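Local coordinates for DUF1116 domain-containing protein (PDB 3CLQ), which is of unknown function but belongs to the AllG family, named after a subunit of oxamate carbamoyltransferase, and may take part in related carbamoyl-transfer chemistry, at residues D165-T168 with F169-E172; A204-P207 with Y208-T212; L338-S341 with K342-E346. One frame throughout, in Å; residues are numbered along the deposited sequence.

Interaction 1: D165-T168 with F169-E172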
loop_
_atom_site.group_PDB
_atom_site.type_symbol
_atom_site.label_atom_id
_atom_site.label_comp_id
_atom_site.label_asym_id
_atom_site.label_seq_id
_atom_site.Cartn_x
_atom_site.Cartn_y
_atom_site.Cartn_z
ATOM N N ASP B 165 4.270 -2.364 25.643
ATOM C CA ASP B 165 3.147 -3.088 26.205
ATOM C C ASP B 165 2.341 -3.795 25.099
ATOM O O ASP B 165 1.980 -4.967 25.217
ATOM C CB ASP B 165 2.275 -2.146 27.042
ATOM C CG ASP B 165 2.980 -1.680 28.328
ATOM O OD1 ASP B 165 2.290 -1.123 29.222
ATOM O OD2 ASP B 165 4.223 -1.874 28.460
ATOM N N ALA B 166 2.095 -3.096 24.003
ATOM C CA ALA B 166 1.377 -3.698 22.902
ATOM C C ALA B 166 2.055 -4.987 22.421
ATOM O O ALA B 166 1.392 -5.979 22.129
ATOM C CB ALA B 166 1.259 -2.706 21.775
HETATM N N MSE B 167 3.378 -4.986 22.334
HETATM C CA MSE B 167 4.039 -6.147 21.764
HETATM C C MSE B 167 4.051 -7.365 22.694
HETATM O O MSE B 167 4.326 -8.484 22.242
HETATM C CB MSE B 167 5.438 -5.802 21.269
HETATM C CG MSE B 167 5.437 -4.827 20.127
HETATM SE SE MSE B 167 4.597 -5.588 18.494
HETATM C CE MSE B 167 6.009 -6.912 18.077
ATOM N N THR B 168 3.742 -7.175 23.979
ATOM C CA THR B 168 3.597 -8.347 24.857
ATOM C C THR B 168 2.297 -9.111 24.580
ATOM O O THR B 168 2.193 -10.289 24.927
ATOM C CB THR B 168 3.686 -8.026 26.383
ATOM O OG1 THR B 168 2.466 -7.422 26.824
ATOM C CG2 THR B 168 4.872 -7.127 26.706
ATOM N N PHE B 169 1.315 -8.439 23.978
ATOM C CA PHE B 169 0.085 -9.085 23.510
ATOM C C PHE B 169 0.285 -9.739 22.145
ATOM O O PHE B 169 -0.681 -10.065 21.461
ATOM C CB PHE B 169 -1.083 -8.086 23.439
ATOM C CG PHE B 169 -1.602 -7.665 24.784
ATOM C CD1 PHE B 169 -1.106 -6.530 25.418
ATOM C CD2 PHE B 169 -2.560 -8.422 25.442
ATOM C CE1 PHE B 169 -1.564 -6.157 26.673
ATOM C CE2 PHE B 169 -3.016 -8.046 26.671
ATOM C CZ PHE B 169 -2.512 -6.912 27.292
ATOM N N CYS B 170 1.533 -9.938 21.744
ATOM C CA CYS B 170 1.799 -10.412 20.392
ATOM C C CYS B 170 3.027 -11.285 20.369
ATOM O O CYS B 170 4.070 -10.873 19.885
ATOM C CB CYS B 170 1.992 -9.229 19.441
ATOM S SG CYS B 170 2.643 -9.660 17.795
ATOM N N PRO B 171 2.886 -12.521 20.827
ATOM C CA PRO B 171 4.024 -13.359 21.189
ATOM C C PRO B 171 4.656 -14.005 19.963
ATOM O O PRO B 171 5.763 -14.531 20.040
ATOM C CB PRO B 171 3.393 -14.430 22.074
ATOM C CG PRO B 171 1.975 -14.564 21.537
ATOM C CD PRO B 171 1.592 -13.220 20.952
ATOM N N GLU B 172 3.941 -13.972 18.848
ATOM C CA GLU B 172 4.444 -14.476 17.575
ATOM C C GLU B 172 5.358 -13.460 16.883
ATOM O O GLU B 172 6.121 -13.807 15.978
ATOM C CB GLU B 172 3.269 -14.769 16.646
ATOM C CG GLU B 172 2.435 -13.500 16.293
ATOM C CD GLU B 172 1.225 -13.253 17.243
ATOM O OE1 GLU B 172 1.397 -13.275 18.510
ATOM O OE2 GLU B 172 0.103 -13.029 16.704
#
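Two neighbouring first torsions bring the side chains of Thr168 and Phe169 to one backbone oxygen, that of Asp165. In Thr168 the hydroxyl stands between the backbone N and the carbonyl carbon (chi1 76°), which turns it back toward the preceding turn; in Phe169, CG lies beside the backbone N, anti to the carbonyl carbon (chi1 -72°), a setting that sends the ring back along the helix. Thr168 OG1 gives its hydrogen to Asp165 O at 3.0 Å, in the carbonyl plane and on a lone pair. The same oxygen accepts from Thr168 N at 3.1 Å, so two donors of one residue grip it. Phe169 CD1 comes to 3.5 Å from Asp165 O, which lies at the ring edge near the ring plane, as Ala166 O does too.

The backbone is winding down from an alpha-helix here, and its bonds reach back three residues. Phe169 N donates to Ala166 O at 3.1 Å from well above the carbonyl plane (55° out of it), and Cys170 N makes only a weak bond to Met167 O at 3.2 Å. On another side of the turn, CE of the selenomethionine Met167 meets Cys170 SG at 4.4 Å, a loose apolar touch.

This end of helix 146-168 rests on helix 195-210, where Tyr208 receives Ala166, Cys170 and Glu172. Met167 touches Leu205 of that helix and also Leu28 and Phe31 of strand 26-33, the strand with which 174-175 pairs antiparallel just beyond the loop.

Interaction 2: A204-P207 with Y208-T212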
loop_
_atom_site.group_PDB
_atom_site.type_symbol
_atom_site.label_atom_id
_atom_site.label_comp_id
_atom_site.label_asym_id
_atom_site.label_seq_id
_atom_site.Cartn_x
_atom_site.Cartn_y
_atom_site.Cartn_z
ATOM N N ALA B 204 -1.198 -3.338 11.750
ATOM C CA ALA B 204 -0.908 -4.555 12.475
ATOM C C ALA B 204 -0.745 -4.256 13.972
ATOM O O ALA B 204 -1.095 -5.076 14.819
ATOM C CB ALA B 204 0.330 -5.221 11.915
ATOM N N LEU B 205 -0.219 -3.082 14.298
ATOM C CA LEU B 205 -0.059 -2.687 15.695
ATOM C C LEU B 205 -1.361 -2.371 16.443
ATOM O O LEU B 205 -1.440 -2.597 17.645
ATOM C CB LEU B 205 0.858 -1.470 15.803
ATOM C CG LEU B 205 2.360 -1.680 15.609
ATOM C CD1 LEU B 205 3.059 -0.339 15.645
ATOM C CD2 LEU B 205 2.922 -2.592 16.701
ATOM N N THR B 206 -2.363 -1.826 15.756
ATOM C CA THR B 206 -3.548 -1.328 16.440
ATOM C C THR B 206 -4.184 -2.333 17.400
ATOM O O THR B 206 -4.385 -2.022 18.573
ATOM C CB THR B 206 -4.624 -0.829 15.452
ATOM O OG1 THR B 206 -4.194 0.386 14.820
ATOM C CG2 THR B 206 -5.940 -0.576 16.175
ATOM N N PRO B 207 -4.509 -3.544 16.912
ATOM C CA PRO B 207 -5.207 -4.509 17.770
ATOM C C PRO B 207 -4.498 -4.662 19.126
ATOM O O PRO B 207 -5.129 -4.714 20.173
ATOM C CB PRO B 207 -5.115 -5.826 16.977
ATOM C CG PRO B 207 -4.809 -5.445 15.565
ATOM C CD PRO B 207 -4.228 -4.068 15.556
ATOM N N TYR B 208 -3.178 -4.727 19.085
ATOM C CA TYR B 208 -2.372 -4.880 20.291
ATOM C C TYR B 208 -2.358 -3.640 21.180
ATOM O O TYR B 208 -2.391 -3.760 22.403
ATOM C CB TYR B 208 -0.948 -5.305 19.925
ATOM C CG TYR B 208 -0.927 -6.486 19.000
ATOM C CD1 TYR B 208 -1.712 -7.600 19.252
ATOM C CD2 TYR B 208 -0.144 -6.479 17.853
ATOM C CE1 TYR B 208 -1.720 -8.680 18.396
ATOM C CE2 TYR B 208 -0.136 -7.553 16.986
ATOM C CZ TYR B 208 -0.922 -8.654 17.269
ATOM O OH TYR B 208 -0.901 -9.731 16.408
HETATM N N MSE B 209 -2.315 -2.456 20.582
HETATM C CA MSE B 209 -2.352 -1.234 21.361
HETATM C C MSE B 209 -3.661 -1.147 22.106
HETATM O O MSE B 209 -3.717 -0.697 23.236
HETATM C CB MSE B 209 -2.207 0.006 20.488
HETATM C CG MSE B 209 -0.865 0.175 19.796
HETATM SE SE MSE B 209 -0.984 1.596 18.444
HETATM C CE MSE B 209 -1.115 3.125 19.595
ATOM N N VAL B 210 -4.730 -1.573 21.471
ATOM C CA VAL B 210 -6.011 -1.478 22.126
ATOM C C VAL B 210 -6.114 -2.384 23.371
ATOM O O VAL B 210 -6.920 -2.133 24.260
ATOM C CB VAL B 210 -7.114 -1.760 21.116
ATOM C CG1 VAL B 210 -8.434 -2.001 21.799
ATOM C CG2 VAL B 210 -7.199 -0.595 20.141
ATOM N N GLN B 211 -5.274 -3.415 23.441
ATOM C CA GLN B 211 -5.331 -4.378 24.538
ATOM C C GLN B 211 -4.555 -3.879 25.761
ATOM O O GLN B 211 -4.397 -4.566 26.770
ATOM C CB GLN B 211 -4.779 -5.717 24.077
ATOM C CG GLN B 211 -5.816 -6.589 23.422
ATOM C CD GLN B 211 -5.227 -7.863 22.876
ATOM O OE1 GLN B 211 -4.923 -7.949 21.688
ATOM N NE2 GLN B 211 -5.041 -8.855 23.737
ATOM N N THR B 212 -4.109 -2.643 25.643
ATOM C CA THR B 212 -3.150 -2.061 26.538
ATOM C C THR B 212 -3.913 -1.286 27.604
ATOM O O THR B 212 -5.137 -1.143 27.517
ATOM C CB THR B 212 -2.240 -1.153 25.720
ATOM O OG1 THR B 212 -0.880 -1.421 26.042
ATOM C CG2 THR B 212 -2.578 0.298 25.925
#
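Val210 N donates to Thr206 O at 3.0 Å and Met209 N to Leu205 O at 3.1 Å, both with N-H...O angles of 159°. On the evidence of those angles, these are regular alpha-helical bonds between residues four apart. Thr206 OG1, anti to its own carbonyl carbon, is hydrogen-bonded to Val202 O, one turn earlier in the helix.

Pro207 interrupts this pattern: without an N-H it makes no bond to the turn before, and helix 195-210 is kinked there, an internal proline kink. The helix then ends in bonds that reach back three residues, Gln211 N to Tyr208 O and Thr212 N to Met209 O.

The proline ring also packs. Pro207 CB lies over one face of the Tyr208 ring, 4.5 Å from Tyr208 CD1. With CG beside the backbone N (chi1 -51°), that ring leans back along the helix, and Tyr208 CE2 comes to 3.4 Å from Ala204 O, which is placed obliquely to the ring. Around the helix, Thr206 and Val210 run alongside each other, with Thr206 CG2 4.2 Å from Val210 CG2. Leu205 CB meets Met209 SE, the selenium of a selenomethionine, at 4.4 Å.

Phe223 of the second subunit packs on Thr206 and Val210, and Arg216 of that subunit donates NE to Val210 O.

Interaction 3: L338-S341 with K342-E346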
loop_
_atom_site.group_PDB
_atom_site.type_symbol
_atom_site.label_atom_id
_atom_site.label_comp_id
_atom_site.label_asym_id
_atom_site.label_seq_id
_atom_site.Cartn_x
_atom_site.Cartn_y
_atom_site.Cartn_z
ATOM N N LEU B 338 13.694 1.514 -14.109
ATOM C CA LEU B 338 13.573 0.104 -14.455
ATOM C C LEU B 338 14.964 -0.401 -14.725
ATOM O O LEU B 338 15.353 -1.468 -14.292
ATOM C CB LEU B 338 12.737 -0.085 -15.721
ATOM C CG LEU B 338 11.299 0.427 -15.660
ATOM C CD1 LEU B 338 10.458 -0.048 -16.861
ATOM C CD2 LEU B 338 10.666 0.016 -14.345
ATOM N N ASN B 339 15.720 0.402 -15.448
ATOM C CA ASN B 339 17.012 0.014 -15.935
ATOM C C ASN B 339 18.057 -0.211 -14.855
ATOM O O ASN B 339 18.932 -1.067 -15.002
ATOM C CB ASN B 339 17.494 1.106 -16.864
ATOM C CG ASN B 339 18.046 0.562 -18.133
ATOM O OD1 ASN B 339 17.458 0.745 -19.210
ATOM N ND2 ASN B 339 19.172 -0.143 -18.028
ATOM N N TYR B 340 17.975 0.574 -13.784
ATOM C CA TYR B 340 18.962 0.535 -12.698
ATOM C C TYR B 340 18.848 -0.746 -11.867
ATOM O O TYR B 340 19.854 -1.364 -11.477
ATOM C CB TYR B 340 18.798 1.755 -11.778
ATOM C CG TYR B 340 19.692 2.951 -12.086
ATOM C CD1 TYR B 340 21.086 2.809 -12.196
ATOM C CD2 TYR B 340 19.150 4.232 -12.219
ATOM C CE1 TYR B 340 21.915 3.908 -12.461
ATOM C CE2 TYR B 340 19.952 5.333 -12.478
ATOM C CZ TYR B 340 21.340 5.171 -12.600
ATOM O OH TYR B 340 22.137 6.278 -12.853
ATOM N N SER B 341 17.605 -1.124 -11.587
ATOM C CA SER B 341 17.328 -2.327 -10.838
ATOM C C SER B 341 17.840 -3.538 -11.600
ATOM O O SER B 341 18.402 -4.442 -10.974
ATOM C CB SER B 341 15.839 -2.452 -10.558
ATOM O OG SER B 341 15.465 -1.597 -9.499
ATOM N N LYS B 342 17.657 -3.552 -12.932
ATOM C CA LYS B 342 18.256 -4.581 -13.791
ATOM C C LYS B 342 19.774 -4.539 -13.699
ATOM O O LYS B 342 20.418 -5.557 -13.491
ATOM C CB LYS B 342 17.888 -4.375 -15.249
ATOM C CG LYS B 342 16.521 -4.855 -15.673
ATOM C CD LYS B 342 16.344 -4.556 -17.184
ATOM C CE LYS B 342 14.901 -4.763 -17.682
ATOM N NZ LYS B 342 13.961 -3.625 -17.375
ATOM N N GLU B 343 20.342 -3.353 -13.879
ATOM C CA GLU B 343 21.781 -3.189 -13.825
ATOM C C GLU B 343 22.382 -3.775 -12.554
ATOM O O GLU B 343 23.375 -4.501 -12.611
ATOM C CB GLU B 343 22.139 -1.710 -13.895
ATOM C CG GLU B 343 21.971 -1.062 -15.253
ATOM C CD GLU B 343 22.670 0.292 -15.318
ATOM O OE1 GLU B 343 23.660 0.473 -14.560
ATOM O OE2 GLU B 343 22.240 1.166 -16.120
HETATM N N MSE B 344 21.774 -3.449 -11.410
HETATM C CA MSE B 344 22.329 -3.797 -10.102
HETATM C C MSE B 344 22.716 -5.273 -9.935
HETATM O O MSE B 344 23.445 -5.629 -9.013
HETATM C CB MSE B 344 21.377 -3.367 -8.972
HETATM C CG MSE B 344 21.569 -1.960 -8.397
HETATM SE SE MSE B 344 23.355 -1.096 -8.599
HETATM C CE MSE B 344 22.997 -0.049 -10.217
ATOM N N LEU B 345 22.215 -6.119 -10.830
ATOM C CA LEU B 345 22.428 -7.568 -10.803
ATOM C C LEU B 345 23.865 -7.981 -11.113
ATOM O O LEU B 345 24.293 -9.075 -10.760
ATOM C CB LEU B 345 21.530 -8.245 -11.837
ATOM C CG LEU B 345 20.031 -8.385 -11.609
ATOM C CD1 LEU B 345 19.342 -8.884 -12.868
ATOM C CD2 LEU B 345 19.757 -9.332 -10.450
ATOM N N GLU B 346 24.594 -7.121 -11.805
ATOM C CA GLU B 346 25.960 -7.438 -12.210
ATOM C C GLU B 346 26.887 -7.201 -11.045
ATOM O O GLU B 346 28.018 -7.688 -11.010
ATOM C CB GLU B 346 26.374 -6.562 -13.374
ATOM C CG GLU B 346 25.411 -6.615 -14.535
ATOM C CD GLU B 346 25.729 -5.559 -15.558
ATOM O OE1 GLU B 346 26.816 -4.934 -15.462
ATOM O OE2 GLU B 346 24.897 -5.345 -16.464
#
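Tyr340 and Met344 form the apolar half of a helical i/i+4 contact where helix 334-343 runs into 344-346. The two side chains lie alongside each other and point the same way, with Met344 CE 4.0 Å from Tyr340 CD1 and oblique to the ring. The selenomethionine reaches this place by bending twice, at an almost eclipsed chi2 of -23° and again at chi3, which also brings CE near Tyr340 O.

One residue earlier, Asn339 and Glu343 make the polar counterpart. Asn339 ND2 stands 3.8 Å from Glu343 OE2, too long for a hydrogen bond, and the amide and carboxylate planes are 83° apart, close to perpendicular. At this distance any attraction is probably only weakly electrostatic. At Lys342 the aliphatic chain runs back along the helix and bends at its last torsion (chi4 80°), putting NZ 4.1 Å from Leu338 CB.

Backbone bonds run under each pair, two of them short and one weak. Met344 N donates to Tyr340 O at 2.8 Å and Glu343 N to Asn339 O at 2.9 Å, whereas the bond from Lys342 N to Leu338 O is weak at 3.4 Å.

Further out, Ser341, Met344 and Leu345 touch strand 363-369, at Met363 and Pro366, and Met344 also packs on the loop residues Phe318 and Met379. The buried Ser341 ties the helix to the loop containing Phe318 and Ala321: its OG accepts from Ala321 N and donates its hydrogen to Phe318 O.

Overall arrangement
Interactions 1 and 2 belong to one packing unit, with centres 9 Å apart: helix 146-168 and helix 195-210 meet near their C-terminal ends. Ala166 O lies 3.3 Å from Tyr208 CB, Asp165 CB 3.4 Å from Thr212 OG1, and Glu172 OE2 3.5 Å from Tyr208 OH. Both contacts belong to the AllG-like part of the chain, and interaction 2 also meets the second subunit, which does not touch interaction 1. Interaction 3 stands apart: its centre is 39 Å from that of interaction 1 and 40 Å from that of interaction 2, with nearest atoms about 30 and 26 Å away. No active site is established for the protein, so none of the three can be assigned to one.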